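Local coordinates for protein thermoresistant glucokinase (Janibacter sp. HTCC2649, PDB 4EUN) that probably phosphorylates gluconate with ATP, as a gluconokinase-type sugar kinase (EC 2.7.1.12) built on a P-loop nucleotide-binding fold, at residues Thr44-Leu55 with Leu183-Ile193; Ile69-Pro77 with Phe149-Ser157. All blocks are in the same frame, centred on the assembly; numbering follows the deposited sequence.

Overall arrangement
Contact 1 and contact 2 lie on opposite sides of the chain's centre, 28 Å apart between their centres and about 13 Å at their nearest atoms, without touching. Contact 1 pairs helix 42-53, whose first residues belong to the probable P-loop, with the last helix, 180-191, and both rest on the parallel five-stranded sheet. Contact 2 is formed where the end of helix 66-73 meets the run into helix 155-161. Along the chain it is nested inside the loop closed by contact 1. Contact 1 thus belongs to the alpha/beta core of the P-loop kinase fold, while contact 2 joins two segments away from the sheet; each also touches the second subunit of the dimer.

Contact 1: residues Thr44-Leu55 with Leu183-Ile193; sequences TIAHGVADETGL and LIERALTWLDI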
# COMPACT_ATOMS: atom_id res chain seq x y z
N THR A 44 -7.08 -3.87 -3.93
CA THR A 44 -8.06 -3.22 -4.80
C THR A 44 -9.22 -2.60 -4.01
O THR A 44 -9.62 -1.46 -4.26
CB THR A 44 -8.59 -4.21 -5.87
OG1 THR A 44 -7.52 -4.59 -6.74
CG2 THR A 44 -9.69 -3.57 -6.69
N ILE A 45 -9.77 -3.35 -3.06
CA ILE A 45 -10.85 -2.85 -2.22
C ILE A 45 -10.40 -1.67 -1.35
O ILE A 45 -11.07 -0.64 -1.31
CB ILE A 45 -11.44 -3.97 -1.31
CG1 ILE A 45 -11.89 -5.17 -2.16
CG2 ILE A 45 -12.59 -3.44 -0.47
CD1 ILE A 45 -12.90 -4.82 -3.24
N ALA A 46 -9.27 -1.82 -0.66
CA ALA A 46 -8.77 -0.76 0.21
C ALA A 46 -8.47 0.51 -0.56
O ALA A 46 -8.77 1.62 -0.10
CB ALA A 46 -7.52 -1.23 0.96
N HIS A 47 -7.87 0.35 -1.74
CA HIS A 47 -7.52 1.47 -2.61
C HIS A 47 -8.79 2.16 -3.10
O HIS A 47 -8.87 3.38 -3.12
CB HIS A 47 -6.69 0.97 -3.79
CG HIS A 47 -6.19 2.05 -4.69
ND1 HIS A 47 -5.87 1.84 -6.01
CD2 HIS A 47 -5.94 3.36 -4.45
CE1 HIS A 47 -5.45 2.97 -6.55
NE2 HIS A 47 -5.48 3.91 -5.62
N GLY A 48 -9.79 1.37 -3.48
CA GLY A 48 -11.05 1.93 -3.93
C GLY A 48 -11.77 2.71 -2.85
O GLY A 48 -12.37 3.76 -3.12
N VAL A 49 -11.75 2.19 -1.63
CA VAL A 49 -12.34 2.89 -0.49
C VAL A 49 -11.56 4.18 -0.18
O VAL A 49 -12.16 5.23 0.05
CB VAL A 49 -12.43 1.98 0.76
CG1 VAL A 49 -12.85 2.79 1.98
CG2 VAL A 49 -13.43 0.86 0.53
N ALA A 50 -10.24 4.08 -0.19
CA ALA A 50 -9.39 5.23 0.12
C ALA A 50 -9.63 6.38 -0.84
O ALA A 50 -9.69 7.55 -0.43
CB ALA A 50 -7.92 4.81 0.09
N ASP A 51 -9.77 6.06 -2.12
CA ASP A 51 -9.87 7.08 -3.17
C ASP A 51 -11.15 7.91 -3.08
O ASP A 51 -11.21 9.02 -3.62
CB ASP A 51 -9.74 6.44 -4.56
CG ASP A 51 -8.38 6.69 -5.18
OD1 ASP A 51 -7.37 6.65 -4.46
OD2 ASP A 51 -8.33 6.95 -6.40
N GLU A 52 -12.16 7.38 -2.40
CA GLU A 52 -13.44 8.08 -2.29
C GLU A 52 -13.67 8.72 -0.92
O GLU A 52 -14.64 9.46 -0.74
CB GLU A 52 -14.59 7.13 -2.63
CG GLU A 52 -14.63 6.68 -4.08
CD GLU A 52 -14.68 7.85 -5.07
OE1 GLU A 52 -15.19 8.94 -4.71
OE2 GLU A 52 -14.22 7.68 -6.21
N THR A 53 -12.78 8.47 0.02
CA THR A 53 -13.00 8.91 1.40
C THR A 53 -11.86 9.76 1.95
O THR A 53 -12.04 10.42 2.97
CB THR A 53 -13.14 7.72 2.33
OG1 THR A 53 -11.99 6.88 2.18
CG2 THR A 53 -14.39 6.92 2.00
N GLY A 54 -10.69 9.69 1.33
CA GLY A 54 -9.52 10.38 1.83
C GLY A 54 -8.77 9.64 2.93
O GLY A 54 -7.83 10.19 3.51
N LEU A 55 -9.17 8.40 3.21
CA LEU A 55 -8.47 7.60 4.21
C LEU A 55 -7.04 7.31 3.72
O LEU A 55 -6.82 7.10 2.53
CB LEU A 55 -9.21 6.29 4.46
CG LEU A 55 -10.26 6.24 5.57
CD1 LEU A 55 -11.18 7.43 5.56
CD2 LEU A 55 -11.07 4.95 5.43
N LEU A 183 -18.27 -4.42 -4.45
CA LEU A 183 -17.79 -4.59 -3.08
C LEU A 183 -17.37 -3.24 -2.47
O LEU A 183 -17.66 -2.97 -1.31
CB LEU A 183 -16.63 -5.59 -3.05
CG LEU A 183 -16.99 -7.02 -3.46
CD1 LEU A 183 -15.76 -7.93 -3.38
CD2 LEU A 183 -18.10 -7.56 -2.58
N ILE A 184 -16.72 -2.41 -3.27
CA ILE A 184 -16.31 -1.07 -2.82
C ILE A 184 -17.52 -0.20 -2.47
O ILE A 184 -17.53 0.48 -1.44
CB ILE A 184 -15.43 -0.38 -3.87
CG1 ILE A 184 -14.06 -1.06 -3.95
CG2 ILE A 184 -15.25 1.10 -3.54
CD1 ILE A 184 -13.31 -0.82 -5.24
N GLU A 185 -18.54 -0.23 -3.32
CA GLU A 185 -19.78 0.50 -3.06
C GLU A 185 -20.45 -0.03 -1.80
O GLU A 185 -20.95 0.75 -1.00
CB GLU A 185 -20.73 0.37 -4.25
CG GLU A 185 -20.75 1.59 -5.16
CD GLU A 185 -21.55 2.75 -4.58
OE1 GLU A 185 -22.78 2.81 -4.83
OE2 GLU A 185 -20.96 3.59 -3.87
N ARG A 186 -20.44 -1.34 -1.65
CA ARG A 186 -21.01 -1.99 -0.47
C ARG A 186 -20.28 -1.55 0.80
O ARG A 186 -20.91 -1.19 1.79
CB ARG A 186 -20.94 -3.51 -0.64
CG ARG A 186 -21.48 -4.32 0.53
CD ARG A 186 -21.56 -5.80 0.17
NE ARG A 186 -21.42 -6.65 1.35
CZ ARG A 186 -22.39 -6.90 2.22
NH1 ARG A 186 -23.59 -6.36 2.05
NH2 ARG A 186 -22.17 -7.70 3.26
N ALA A 187 -18.95 -1.58 0.74
CA ALA A 187 -18.11 -1.12 1.85
C ALA A 187 -18.36 0.34 2.20
O ALA A 187 -18.50 0.69 3.37
CB ALA A 187 -16.63 -1.32 1.51
N LEU A 188 -18.40 1.20 1.17
CA LEU A 188 -18.58 2.63 1.36
C LEU A 188 -19.94 2.94 2.00
O LEU A 188 -20.04 3.82 2.86
CB LEU A 188 -18.45 3.37 0.02
CG LEU A 188 -17.03 3.50 -0.55
CD1 LEU A 188 -17.05 4.06 -1.97
CD2 LEU A 188 -16.19 4.38 0.34
N THR A 189 -20.97 2.22 1.57
CA THR A 189 -22.31 2.40 2.13
C THR A 189 -22.30 2.03 3.60
O THR A 189 -22.84 2.75 4.44
CB THR A 189 -23.36 1.55 1.38
OG1 THR A 189 -23.46 1.99 0.02
CG2 THR A 189 -24.72 1.70 2.04
N TRP A 190 -21.67 0.90 3.92
CA TRP A 190 -21.62 0.45 5.30
C TRP A 190 -20.76 1.35 6.20
O TRP A 190 -21.19 1.73 7.29
CB TRP A 190 -21.14 -1.00 5.37
CG TRP A 190 -21.09 -1.48 6.77
CD1 TRP A 190 -22.16 -1.78 7.57
CD2 TRP A 190 -19.92 -1.68 7.56
NE1 TRP A 190 -21.71 -2.17 8.81
CE2 TRP A 190 -20.35 -2.12 8.83
CE3 TRP A 190 -18.55 -1.54 7.31
CZ2 TRP A 190 -19.44 -2.42 9.85
CZ3 TRP A 190 -17.66 -1.84 8.33
CH2 TRP A 190 -18.11 -2.27 9.58
N LEU A 191 -19.56 1.68 5.74
CA LEU A 191 -18.62 2.48 6.52
C LEU A 191 -19.18 3.86 6.84
O LEU A 191 -18.93 4.41 7.92
CB LEU A 191 -17.29 2.64 5.78
CG LEU A 191 -16.40 1.40 5.71
CD1 LEU A 191 -15.27 1.61 4.73
CD2 LEU A 191 -15.84 1.10 7.09
N ASP A 192 -19.93 4.42 5.89
CA ASP A 192 -20.51 5.75 6.01
C ASP A 192 -19.51 6.77 6.54
O ASP A 192 -19.77 7.47 7.52
CB ASP A 192 -21.76 5.72 6.89
CG ASP A 192 -22.56 7.00 6.81
OD1 ASP A 192 -22.44 7.71 5.79
OD2 ASP A 192 -23.30 7.30 7.77
N ILE A 193 -18.35 6.84 5.89
CA ILE A 193 -17.31 7.77 6.27
C ILE A 193 -17.83 9.17 6.07
O ILE A 193 -18.33 9.51 5.00
CB ILE A 193 -16.04 7.58 5.42
CG1 ILE A 193 -15.53 6.14 5.49
CG2 ILE A 193 -14.97 8.57 5.85
CD1 ILE A 193 -14.99 5.74 6.85
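Ile184 plugs helix 183-191 into helix 44-53, a knob in the hole formed by Thr44, Ile45, Gly48 and Val49. From CB, CG1 of Ile184 lies 4.0 Å from Ile45 CD1 and as near to Ile45 O, the two side chains running past each other in opposite senses. At the tip of that branch, Ile184 CD1 sits 3.8 Å from Gly48 CA, with Thr44 O beside it, a spot left open by the glycine. The other branch, CG2, lies against the Gly48 carbonyl group. Val49 splits its work: CG2 meets Ala187 CB, while CG1, turned anti to the backbone N (chi1 171°), reaches Leu191 CD1 at 3.8 Å and also touches Leu188 CD2. Leu188 CD2 presses on Thr53 CG2 at 3.5 Å. Thr53 OG1 bonds back to Val49 O (2.7 Å, above the carbonyl plane), a rotation that leaves CG2 facing Leu188. Ile193 closes the far end, its CG2 meeting Leu55 CD1 tip to tip. The axes of segments 44-53 and 183-191 come within 9.3 Å and cross at -52°. Ile45 and Leu183 also touch Leu131 of strand 127-132 and Leu174 of strand 171-175: helices packed on a parallel sheet of strand order 2-3-1-4-5, as in P-loop kinases.

Contact 2: residues Ile69-Pro77 with Phe149-Ser157; sequences IATMQRGIP and FMPASLLQS
Gln73 and Phe149 meet beside a Schellman motif, in which Gly75, with positive phi, ends helix 69-73 and turns the chain toward Pro77. The Gln73 side chain is extended beyond CG, which carries its amide across to the backbone of Phe149. There NE2 donates to Phe149 O at 3.0 Å, with an N-H...O angle of 154°, in the carbonyl plane and on a lone pair. The same nitrogen lies 3.3 Å from Phe149 CD1, the amide and ring planes being 65° apart. Ile69 CG2 approaches the ring obliquely at CZ, 3.7 Å away.

Met150 is bent at chi2 (-71°) and again at chi3, which swings SD toward Met72 and CE over the ring of the preceding Phe149. SD rests 3.6 Å from Met72 CB, while CE touches Gln73 CG and lies over one face of the Phe149 ring, offset toward the rim. Pro151 CG and CD lie against the carbonyl oxygens of Met72 and Gln73, covering the last turn of the helix.

Leu154 divides its two methyls between helix and turn: CD1 packs on Met72 CB and beside Met72 O, whereas CD2 lies against Gly75 and the ring of Pro77. On the second subunit, Val102 packs on Gln73 and His200 on Pro151, so the dimer partner also borders this junction. Beyond Leu154, Ser157 OG bonds to Leu154 O and lies 3.7 Å from Pro77 CG. At Gly75 a water donates to the carbonyl O from 2.6 Å and also hydrogen-bonds with Ser153 OG.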
# COMPACT_ATOMS: atom_id res chain seq x y z
N ILE A 69 8.80 -11.78 6.89
CA ILE A 69 8.42 -11.88 5.49
C ILE A 69 9.13 -13.05 4.82
O ILE A 69 8.51 -13.86 4.14
CB ILE A 69 8.74 -10.59 4.69
CG1 ILE A 69 7.92 -9.40 5.22
CG2 ILE A 69 8.48 -10.80 3.21
CD1 ILE A 69 6.41 -9.63 5.21
N ALA A 70 10.45 -13.14 5.01
CA ALA A 70 11.22 -14.24 4.42
C ALA A 70 10.76 -15.62 4.88
O ALA A 70 10.72 -16.56 4.08
CB ALA A 70 12.70 -14.04 4.69
N THR A 71 10.42 -15.74 6.16
CA THR A 71 9.97 -17.00 6.75
C THR A 71 8.69 -17.45 6.06
O THR A 71 8.56 -18.61 5.66
CB THR A 71 9.75 -16.86 8.26
OG1 THR A 71 11.00 -16.57 8.89
CG2 THR A 71 9.18 -18.14 8.86
N MET A 72 7.74 -16.53 5.90
CA MET A 72 6.49 -16.85 5.22
C MET A 72 6.73 -17.17 3.76
O MET A 72 6.07 -18.04 3.20
CB MET A 72 5.48 -15.71 5.36
CG MET A 72 5.00 -15.53 6.76
SD MET A 72 3.66 -14.33 6.84
CE MET A 72 4.59 -12.80 6.68
N GLN A 73 7.67 -16.47 3.12
CA GLN A 73 7.92 -16.74 1.71
C GLN A 73 8.47 -18.14 1.45
O GLN A 73 8.36 -18.66 0.34
CB GLN A 73 8.85 -15.68 1.10
CG GLN A 73 8.13 -14.36 0.88
CD GLN A 73 9.03 -13.34 0.22
OE1 GLN A 73 10.21 -13.25 0.54
NE2 GLN A 73 8.47 -12.58 -0.72
N ARG A 74 9.08 -18.75 2.47
CA ARG A 74 9.55 -20.13 2.34
C ARG A 74 8.44 -21.13 2.64
O ARG A 74 8.63 -22.34 2.51
CB ARG A 74 10.77 -20.40 3.23
CG ARG A 74 11.99 -19.60 2.81
CD ARG A 74 13.29 -20.09 3.43
NE ARG A 74 13.19 -20.21 4.88
CZ ARG A 74 13.32 -19.20 5.74
NH1 ARG A 74 13.55 -17.98 5.30
NH2 ARG A 74 13.22 -19.43 7.04
N GLY A 75 7.27 -20.62 3.03
CA GLY A 75 6.11 -21.46 3.27
C GLY A 75 5.87 -21.83 4.72
O GLY A 75 5.08 -22.73 5.02
N ILE A 76 6.56 -21.15 5.63
CA ILE A 76 6.41 -21.44 7.06
C ILE A 76 5.43 -20.45 7.66
O ILE A 76 5.66 -19.25 7.60
CB ILE A 76 7.72 -21.29 7.82
CG1 ILE A 76 8.79 -22.24 7.27
CG2 ILE A 76 7.51 -21.50 9.30
CD1 ILE A 76 9.95 -21.51 6.68
N PRO A 77 4.31 -20.94 8.22
CA PRO A 77 3.35 -20.02 8.84
C PRO A 77 3.91 -19.39 10.12
O PRO A 77 4.61 -20.06 10.88
CB PRO A 77 2.18 -20.94 9.21
CG PRO A 77 2.33 -22.15 8.35
CD PRO A 77 3.81 -22.33 8.15
N PHE A 149 3.93 -13.03 -4.20
CA PHE A 149 4.67 -12.53 -3.06
C PHE A 149 4.75 -13.62 -1.99
O PHE A 149 5.79 -13.79 -1.34
CB PHE A 149 3.97 -11.26 -2.55
CG PHE A 149 4.54 -10.73 -1.29
CD1 PHE A 149 5.91 -10.47 -1.17
CD2 PHE A 149 3.71 -10.46 -0.21
CE1 PHE A 149 6.44 -9.99 0.02
CE2 PHE A 149 4.23 -9.95 0.98
CZ PHE A 149 5.59 -9.72 1.09
N MET A 150 3.67 -14.38 -1.85
CA MET A 150 3.62 -15.48 -0.88
C MET A 150 3.28 -16.79 -1.58
O MET A 150 2.56 -16.80 -2.58
CB MET A 150 2.56 -15.19 0.19
CG MET A 150 2.94 -14.06 1.13
SD MET A 150 4.27 -14.59 2.21
CE MET A 150 5.16 -13.07 2.50
N PRO A 151 3.80 -17.91 -1.05
CA PRO A 151 3.57 -19.18 -1.73
C PRO A 151 2.13 -19.65 -1.59
O PRO A 151 1.51 -19.40 -0.56
CB PRO A 151 4.51 -20.15 -1.00
CG PRO A 151 4.82 -19.48 0.32
CD PRO A 151 4.77 -18.01 0.05
N ALA A 152 1.61 -20.31 -2.62
CA ALA A 152 0.27 -20.84 -2.61
C ALA A 152 0.04 -21.81 -1.45
O ALA A 152 -1.09 -21.96 -0.98
CB ALA A 152 -0.04 -21.53 -3.93
N SER A 153 1.11 -22.46 -1.00
CA SER A 153 1.01 -23.47 0.06
C SER A 153 0.57 -22.86 1.39
O SER A 153 0.11 -23.59 2.27
CB SER A 153 2.33 -24.21 0.23
OG SER A 153 3.33 -23.35 0.76
N LEU A 154 0.70 -21.55 1.53
CA LEU A 154 0.30 -20.90 2.78
C LEU A 154 -1.20 -20.77 2.91
O LEU A 154 -1.70 -20.50 4.00
CB LEU A 154 0.92 -19.51 2.91
CG LEU A 154 2.36 -19.38 3.38
CD1 LEU A 154 2.76 -17.91 3.40
CD2 LEU A 154 2.52 -19.98 4.76
N LEU A 155 -1.93 -20.96 1.81
CA LEU A 155 -3.37 -20.70 1.81
C LEU A 155 -4.12 -21.52 2.85
O LEU A 155 -4.96 -20.99 3.56
CB LEU A 155 -4.00 -20.91 0.43
CG LEU A 155 -5.52 -20.71 0.38
CD1 LEU A 155 -5.91 -19.26 0.68
CD2 LEU A 155 -6.08 -21.12 -0.97
N GLN A 156 -3.81 -22.81 2.95
CA GLN A 156 -4.50 -23.67 3.91
C GLN A 156 -4.39 -23.14 5.34
O GLN A 156 -5.39 -23.02 6.05
CB GLN A 156 -3.94 -25.10 3.85
CG GLN A 156 -4.52 -26.02 4.91
CD GLN A 156 -3.91 -27.42 4.87
OE1 GLN A 156 -2.69 -27.58 4.98
NE2 GLN A 156 -4.76 -28.43 4.71
N SER A 157 -3.16 -22.80 5.74
CA SER A 157 -2.92 -22.28 7.09
C SER A 157 -3.56 -20.92 7.31
O SER A 157 -4.03 -20.62 8.42
CB SER A 157 -1.42 -22.20 7.39
OG SER A 157 -0.76 -21.24 6.59
O HOH W 1 2.99 -23.73 3.95